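Local coordinates for LysR family transcriptional regulator (Vibrio vulnificus, PDB 5FHK), which probably acts as a LysR-type, sequence-specific DNA-binding transcriptional regulator of virulence genes, this chain being its regulatory domain without the DNA-binding part, at residues 8-22 / 51-63. Sequence-based numbering, arbitrary orientation.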
loop_
_atom_site.group_PDB
_atom_site.type_symbol
_atom_site.label_atom_id
_atom_site.label_comp_id
_atom_site.label_asym_id
_atom_site.label_seq_id
_atom_site.Cartn_x
_atom_site.Cartn_y
_atom_site.Cartn_z
ATOM N N LYS A 8 -19.037 11.222 10.365
ATOM C CA LYS A 8 -18.138 10.673 9.363
ATOM C C LYS A 8 -18.940 9.850 8.376
ATOM O O LYS A 8 -20.015 9.324 8.698
ATOM C CB LYS A 8 -17.066 9.772 9.994
ATOM C CG LYS A 8 -17.674 8.464 10.450
ATOM C CD LYS A 8 -16.706 7.470 11.028
ATOM C CE LYS A 8 -17.458 6.395 11.823
ATOM N NZ LYS A 8 -18.273 7.024 12.883
ATOM N N ILE A 9 -18.362 9.699 7.190
ATOM C CA ILE A 9 -18.762 8.691 6.210
ATOM C C ILE A 9 -17.749 7.557 6.254
ATOM O O ILE A 9 -16.532 7.792 6.227
ATOM C CB ILE A 9 -18.851 9.287 4.796
ATOM C CG1 ILE A 9 -19.817 10.474 4.769
ATOM C CG2 ILE A 9 -19.275 8.236 3.783
ATOM C CD1 ILE A 9 -19.728 11.280 3.482
ATOM N N LYS A 10 -18.251 6.328 6.327
ATOM C CA LYS A 10 -17.446 5.131 6.500
ATOM C C LYS A 10 -17.452 4.385 5.166
ATOM O O LYS A 10 -18.495 3.873 4.750
ATOM C CB LYS A 10 -18.033 4.284 7.637
ATOM C CG LYS A 10 -17.076 3.279 8.328
ATOM C CD LYS A 10 -17.825 2.495 9.420
ATOM C CE LYS A 10 -17.051 1.252 9.903
ATOM N NZ LYS A 10 -15.734 1.600 10.522
ATOM N N ILE A 11 -16.308 4.323 4.475
ATOM C CA ILE A 11 -16.296 3.685 3.163
ATOM C C ILE A 11 -15.245 2.588 3.118
ATOM O O ILE A 11 -14.226 2.631 3.816
ATOM C CB ILE A 11 -16.085 4.684 1.992
ATOM C CG1 ILE A 11 -14.794 5.488 2.126
ATOM C CG2 ILE A 11 -17.249 5.638 1.877
ATOM C CD1 ILE A 11 -14.788 6.771 1.198
ATOM N N SER A 12 -15.530 1.566 2.320
ATOM C CA SER A 12 -14.587 0.487 2.034
ATOM C C SER A 12 -14.212 0.526 0.559
ATOM O O SER A 12 -15.079 0.759 -0.292
ATOM C CB SER A 12 -15.193 -0.871 2.378
ATOM O OG SER A 12 -14.259 -1.910 2.177
ATOM N N THR A 13 -12.930 0.289 0.259
ATOM C CA THR A 13 -12.359 0.354 -1.082
ATOM C C THR A 13 -11.386 -0.804 -1.296
ATOM O O THR A 13 -10.814 -1.315 -0.326
ATOM C CB THR A 13 -11.608 1.675 -1.313
ATOM O OG1 THR A 13 -10.531 1.759 -0.369
ATOM C CG2 THR A 13 -12.545 2.877 -1.141
ATOM N N PRO A 14 -11.177 -1.231 -2.552
ATOM C CA PRO A 14 -10.337 -2.416 -2.818
ATOM C C PRO A 14 -8.853 -2.172 -2.568
ATOM O O PRO A 14 -8.322 -1.089 -2.832
ATOM C CB PRO A 14 -10.590 -2.704 -4.305
ATOM C CG PRO A 14 -11.065 -1.417 -4.871
ATOM C CD PRO A 14 -11.869 -0.775 -3.770
ATOM N N TYR A 15 -8.175 -3.230 -2.111
ATOM C CA TYR A 15 -6.857 -3.072 -1.489
ATOM C C TYR A 15 -5.840 -2.389 -2.417
ATOM O O TYR A 15 -5.330 -1.296 -2.116
ATOM C CB TYR A 15 -6.340 -4.425 -1.011
ATOM C CG TYR A 15 -5.011 -4.284 -0.323
ATOM C CD1 TYR A 15 -4.770 -3.215 0.533
ATOM C CD2 TYR A 15 -3.975 -5.176 -0.567
ATOM C CE1 TYR A 15 -3.541 -3.050 1.148
ATOM C CE2 TYR A 15 -2.748 -5.016 0.043
ATOM C CZ TYR A 15 -2.540 -3.951 0.901
ATOM O OH TYR A 15 -1.320 -3.781 1.515
ATOM N N ASN A 16 -5.550 -2.995 -3.558
ATOM C CA ASN A 16 -4.422 -2.524 -4.367
ATOM C C ASN A 16 -4.711 -1.297 -5.218
ATOM O O ASN A 16 -3.758 -0.685 -5.720
ATOM C CB ASN A 16 -3.954 -3.623 -5.296
ATOM C CG ASN A 16 -3.297 -4.737 -4.563
ATOM O OD1 ASN A 16 -2.260 -4.544 -3.935
ATOM N ND2 ASN A 16 -3.879 -5.925 -4.646
ATOM N N LEU A 17 -5.979 -0.921 -5.396
ATOM C CA LEU A 17 -6.370 0.057 -6.398
ATOM C C LEU A 17 -6.771 1.387 -5.803
ATOM O O LEU A 17 -7.042 2.327 -6.557
ATOM C CB LEU A 17 -7.552 -0.476 -7.223
ATOM C CG LEU A 17 -7.402 -1.836 -7.900
ATOM C CD1 LEU A 17 -8.723 -2.212 -8.561
ATOM C CD2 LEU A 17 -6.311 -1.778 -8.941
ATOM N N THR A 18 -6.843 1.488 -4.479
ATOM C CA THR A 18 -7.429 2.665 -3.848
ATOM C C THR A 18 -6.669 3.927 -4.202
ATOM O O THR A 18 -7.270 4.943 -4.570
ATOM C CB THR A 18 -7.462 2.485 -2.338
ATOM O OG1 THR A 18 -8.501 1.560 -2.005
ATOM C CG2 THR A 18 -7.705 3.819 -1.638
ATOM N N LYS A 19 -5.344 3.881 -4.107
ATOM C CA LYS A 19 -4.544 5.071 -4.343
ATOM C C LYS A 19 -4.780 5.620 -5.750
ATOM O O LYS A 19 -5.072 6.805 -5.918
ATOM C CB LYS A 19 -3.066 4.754 -4.096
ATOM C CG LYS A 19 -2.155 5.874 -4.485
ATOM C CD LYS A 19 -2.006 6.885 -3.385
ATOM C CE LYS A 19 -1.025 7.955 -3.829
ATOM N NZ LYS A 19 -1.503 8.619 -5.086
ATOM N N ARG A 20 -4.759 4.745 -6.759
ATOM C CA ARG A 20 -4.836 5.144 -8.168
ATOM C C ARG A 20 -6.257 5.505 -8.583
ATOM O O ARG A 20 -6.485 6.535 -9.223
ATOM C CB ARG A 20 -4.325 4.006 -9.055
ATOM C CG ARG A 20 -2.826 3.859 -9.158
ATOM C CD ARG A 20 -2.255 4.917 -10.095
ATOM N NE ARG A 20 -0.810 5.019 -9.927
ATOM C CZ ARG A 20 0.077 4.579 -10.810
ATOM N NH1 ARG A 20 -0.335 4.019 -11.940
ATOM N NH2 ARG A 20 1.380 4.694 -10.559
ATOM N N MET A 21 -7.228 4.662 -8.244
ATOM C CA MET A 21 -8.581 4.800 -8.767
ATOM C C MET A 21 -9.531 5.548 -7.844
ATOM O O MET A 21 -10.541 6.080 -8.328
ATOM C CB MET A 21 -9.174 3.417 -9.060
ATOM C CG MET A 21 -8.323 2.577 -9.970
ATOM S SD MET A 21 -9.201 1.101 -10.535
ATOM C CE MET A 21 -10.616 1.858 -11.344
ATOM N N MET A 22 -9.269 5.604 -6.542
ATOM C CA MET A 22 -10.209 6.274 -5.638
ATOM C C MET A 22 -9.763 7.656 -5.196
ATOM O O MET A 22 -10.581 8.579 -5.176
ATOM C CB MET A 22 -10.452 5.436 -4.386
ATOM C CG MET A 22 -11.061 4.111 -4.658
ATOM S SD MET A 22 -12.715 4.271 -5.322
ATOM C CE MET A 22 -12.448 3.879 -7.056
ATOM N N PRO A 51 -23.001 -5.222 4.819
ATOM C CA PRO A 51 -23.410 -3.926 4.235
ATOM C C PRO A 51 -23.859 -2.886 5.240
ATOM O O PRO A 51 -23.548 -1.704 5.075
ATOM C CB PRO A 51 -24.568 -4.312 3.307
ATOM C CG PRO A 51 -24.319 -5.738 2.974
ATOM C CD PRO A 51 -23.709 -6.352 4.197
ATOM N N THR A 52 -24.596 -3.288 6.275
ATOM C CA THR A 52 -25.089 -2.352 7.282
ATOM C C THR A 52 -23.967 -1.693 8.080
ATOM O O THR A 52 -24.210 -0.691 8.762
ATOM C CB THR A 52 -26.050 -3.086 8.234
ATOM O OG1 THR A 52 -25.295 -3.952 9.096
ATOM C CG2 THR A 52 -27.056 -3.927 7.455
ATOM N N GLU A 53 -22.754 -2.215 8.006
ATOM C CA GLU A 53 -21.598 -1.672 8.697
ATOM C C GLU A 53 -20.930 -0.532 7.934
ATOM O O GLU A 53 -19.941 0.022 8.425
ATOM C CB GLU A 53 -20.580 -2.795 8.919
ATOM C CG GLU A 53 -19.891 -2.839 10.254
ATOM C CD GLU A 53 -19.426 -4.259 10.590
ATOM O OE1 GLU A 53 -18.218 -4.550 10.466
ATOM O OE2 GLU A 53 -20.277 -5.088 10.973
ATOM N N TRP A 54 -21.429 -0.177 6.749
ATOM C CA TRP A 54 -20.693 0.699 5.849
ATOM C C TRP A 54 -21.650 1.681 5.188
ATOM O O TRP A 54 -22.793 1.343 4.863
ATOM C CB TRP A 54 -19.926 -0.120 4.790
ATOM C CG TRP A 54 -18.911 -1.051 5.396
ATOM C CD1 TRP A 54 -19.096 -2.372 5.718
ATOM C CD2 TRP A 54 -17.572 -0.726 5.792
ATOM N NE1 TRP A 54 -17.951 -2.887 6.267
ATOM C CE2 TRP A 54 -17.003 -1.898 6.337
ATOM C CE3 TRP A 54 -16.797 0.444 5.733
ATOM C CZ2 TRP A 54 -15.691 -1.941 6.816
ATOM C CZ3 TRP A 54 -15.505 0.402 6.211
ATOM C CH2 TRP A 54 -14.964 -0.784 6.751
ATOM N N ASP A 55 -21.187 2.916 5.022
ATOM C CA ASP A 55 -21.977 3.882 4.276
ATOM C C ASP A 55 -21.897 3.602 2.777
ATOM O O ASP A 55 -22.919 3.558 2.088
ATOM C CB ASP A 55 -21.504 5.294 4.627
ATOM C CG ASP A 55 -21.866 5.679 6.071
ATOM O OD1 ASP A 55 -23.048 5.526 6.423
ATOM O OD2 ASP A 55 -20.984 6.122 6.854
ATOM N N VAL A 56 -20.689 3.405 2.250
ATOM C CA VAL A 56 -20.494 3.115 0.834
ATOM C C VAL A 56 -19.374 2.100 0.706
ATOM O O VAL A 56 -18.393 2.125 1.452
ATOM C CB VAL A 56 -20.143 4.360 -0.021
ATOM C CG1 VAL A 56 -20.224 4.020 -1.494
ATOM C CG2 VAL A 56 -21.041 5.513 0.301
ATOM N N ILE A 57 -19.512 1.215 -0.272
ATOM C CA ILE A 57 -18.544 0.154 -0.493
ATOM C C ILE A 57 -18.183 0.191 -1.970
ATOM O O ILE A 57 -19.075 0.161 -2.832
ATOM C CB ILE A 57 -19.087 -1.226 -0.058
ATOM C CG1 ILE A 57 -19.034 -1.337 1.472
ATOM C CG2 ILE A 57 -18.244 -2.371 -0.642
ATOM C CD1 ILE A 57 -19.668 -2.638 2.080
ATOM N N PHE A 58 -16.892 0.360 -2.253
ATOM C CA PHE A 58 -16.321 0.175 -3.583
ATOM C C PHE A 58 -15.617 -1.167 -3.624
ATOM O O PHE A 58 -14.789 -1.471 -2.760
ATOM C CB PHE A 58 -15.335 1.293 -3.936
ATOM C CG PHE A 58 -15.941 2.660 -3.841
ATOM C CD1 PHE A 58 -16.080 3.287 -2.616
ATOM C CD2 PHE A 58 -16.403 3.307 -4.969
ATOM C CE1 PHE A 58 -16.657 4.551 -2.520
ATOM C CE2 PHE A 58 -16.980 4.572 -4.871
ATOM C CZ PHE A 58 -17.091 5.177 -3.642
ATOM N N ARG A 59 -15.943 -1.971 -4.621
ATOM C CA ARG A 59 -15.424 -3.322 -4.654
ATOM C C ARG A 59 -15.108 -3.695 -6.086
ATOM O O ARG A 59 -15.646 -3.116 -7.032
ATOM C CB ARG A 59 -16.423 -4.319 -4.060
ATOM C CG ARG A 59 -17.601 -4.603 -4.961
ATOM C CD ARG A 59 -18.444 -5.749 -4.410
ATOM N NE ARG A 59 -17.612 -6.861 -3.947
ATOM C CZ ARG A 59 -17.407 -7.989 -4.623
ATOM N NH1 ARG A 59 -17.978 -8.174 -5.804
ATOM N NH2 ARG A 59 -16.632 -8.938 -4.118
ATOM N N VAL A 60 -14.193 -4.646 -6.219
ATOM C CA VAL A 60 -13.932 -5.317 -7.480
ATOM C C VAL A 60 -14.896 -6.487 -7.597
ATOM O O VAL A 60 -15.088 -7.241 -6.632
ATOM C CB VAL A 60 -12.474 -5.792 -7.552
ATOM C CG1 VAL A 60 -12.264 -6.684 -8.763
ATOM C CG2 VAL A 60 -11.528 -4.602 -7.587
ATOM N N GLY A 61 -15.521 -6.629 -8.768
ATOM C CA GLY A 61 -16.415 -7.736 -9.018
ATOM C C GLY A 61 -17.816 -7.471 -8.504
ATOM O O GLY A 61 -18.030 -6.696 -7.561
ATOM N N PRO A 62 -18.797 -8.137 -9.106
ATOM C CA PRO A 62 -20.198 -7.874 -8.767
ATOM C C PRO A 62 -20.623 -8.526 -7.456
ATOM O O PRO A 62 -19.974 -9.434 -6.928
ATOM C CB PRO A 62 -20.973 -8.481 -9.948
ATOM C CG PRO A 62 -19.917 -8.895 -10.975
ATOM C CD PRO A 62 -18.663 -9.121 -10.194
ATOM N N GLN A 63 -21.744 -8.027 -6.936
ATOM C CA GLN A 63 -22.428 -8.599 -5.788
ATOM C C GLN A 63 -23.906 -8.719 -6.131
ATOM O O GLN A 63 -24.420 -7.994 -6.987
ATOM C CB GLN A 63 -22.236 -7.746 -4.520
ATOM C CG GLN A 63 -21.048 -8.171 -3.649
ATOM C CD GLN A 63 -21.195 -7.739 -2.187
ATOM O OE1 GLN A 63 -22.293 -7.801 -1.610
ATOM N NE2 GLN A 63 -20.091 -7.280 -1.590
HETATM O O HOH W 1 -21.193 6.758 9.769
HETATM O O HOH W 2 -14.524 -3.061 -0.855
#
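Trp54 is gripped between Lys10 and Ser12, whose side chains lie over opposite faces of its ring. Lys10 CE sits 4.2 Å from the centroid of the six-membered ring. Its long aliphatic chain, with CG anti to the backbone N (chi1 -158°), can cover the indole and still carry its ammonium out to an off-centre cation-pi contact. On the other face Ser12, small enough to let the ring settle close, brings CB to 4.0 Å from the same centroid. Lys10 and Ser12 belong to strand 9-14, which runs parallel to strand 56-60; the two are neighbours in the main sheet of a periplasmic-binding-protein-like LysR regulatory domain. Ser12 uses both its N-H and its C=O toward strand 56-60: N to Val56 O, and O to Phe58 N at 2.7 Å. Just ahead of strand 56-60, Asp55 OD2 accepts the N-H of Lys10 through its anti lone pair (2.8 Å), a carboxylate doing the work of a strand carbonyl. Phe58, a large apolar residue suited to the buried side, receives Met22 SD over one ring face, 4.1 Å from the centroid, in a Met-aromatic contact that ties helix 18-32 to the sheet; Met182 and Phe197 also pack against this phenylalanine. Farther along, Val60 CG2 touches both Pro14 CB and Leu17 CD1.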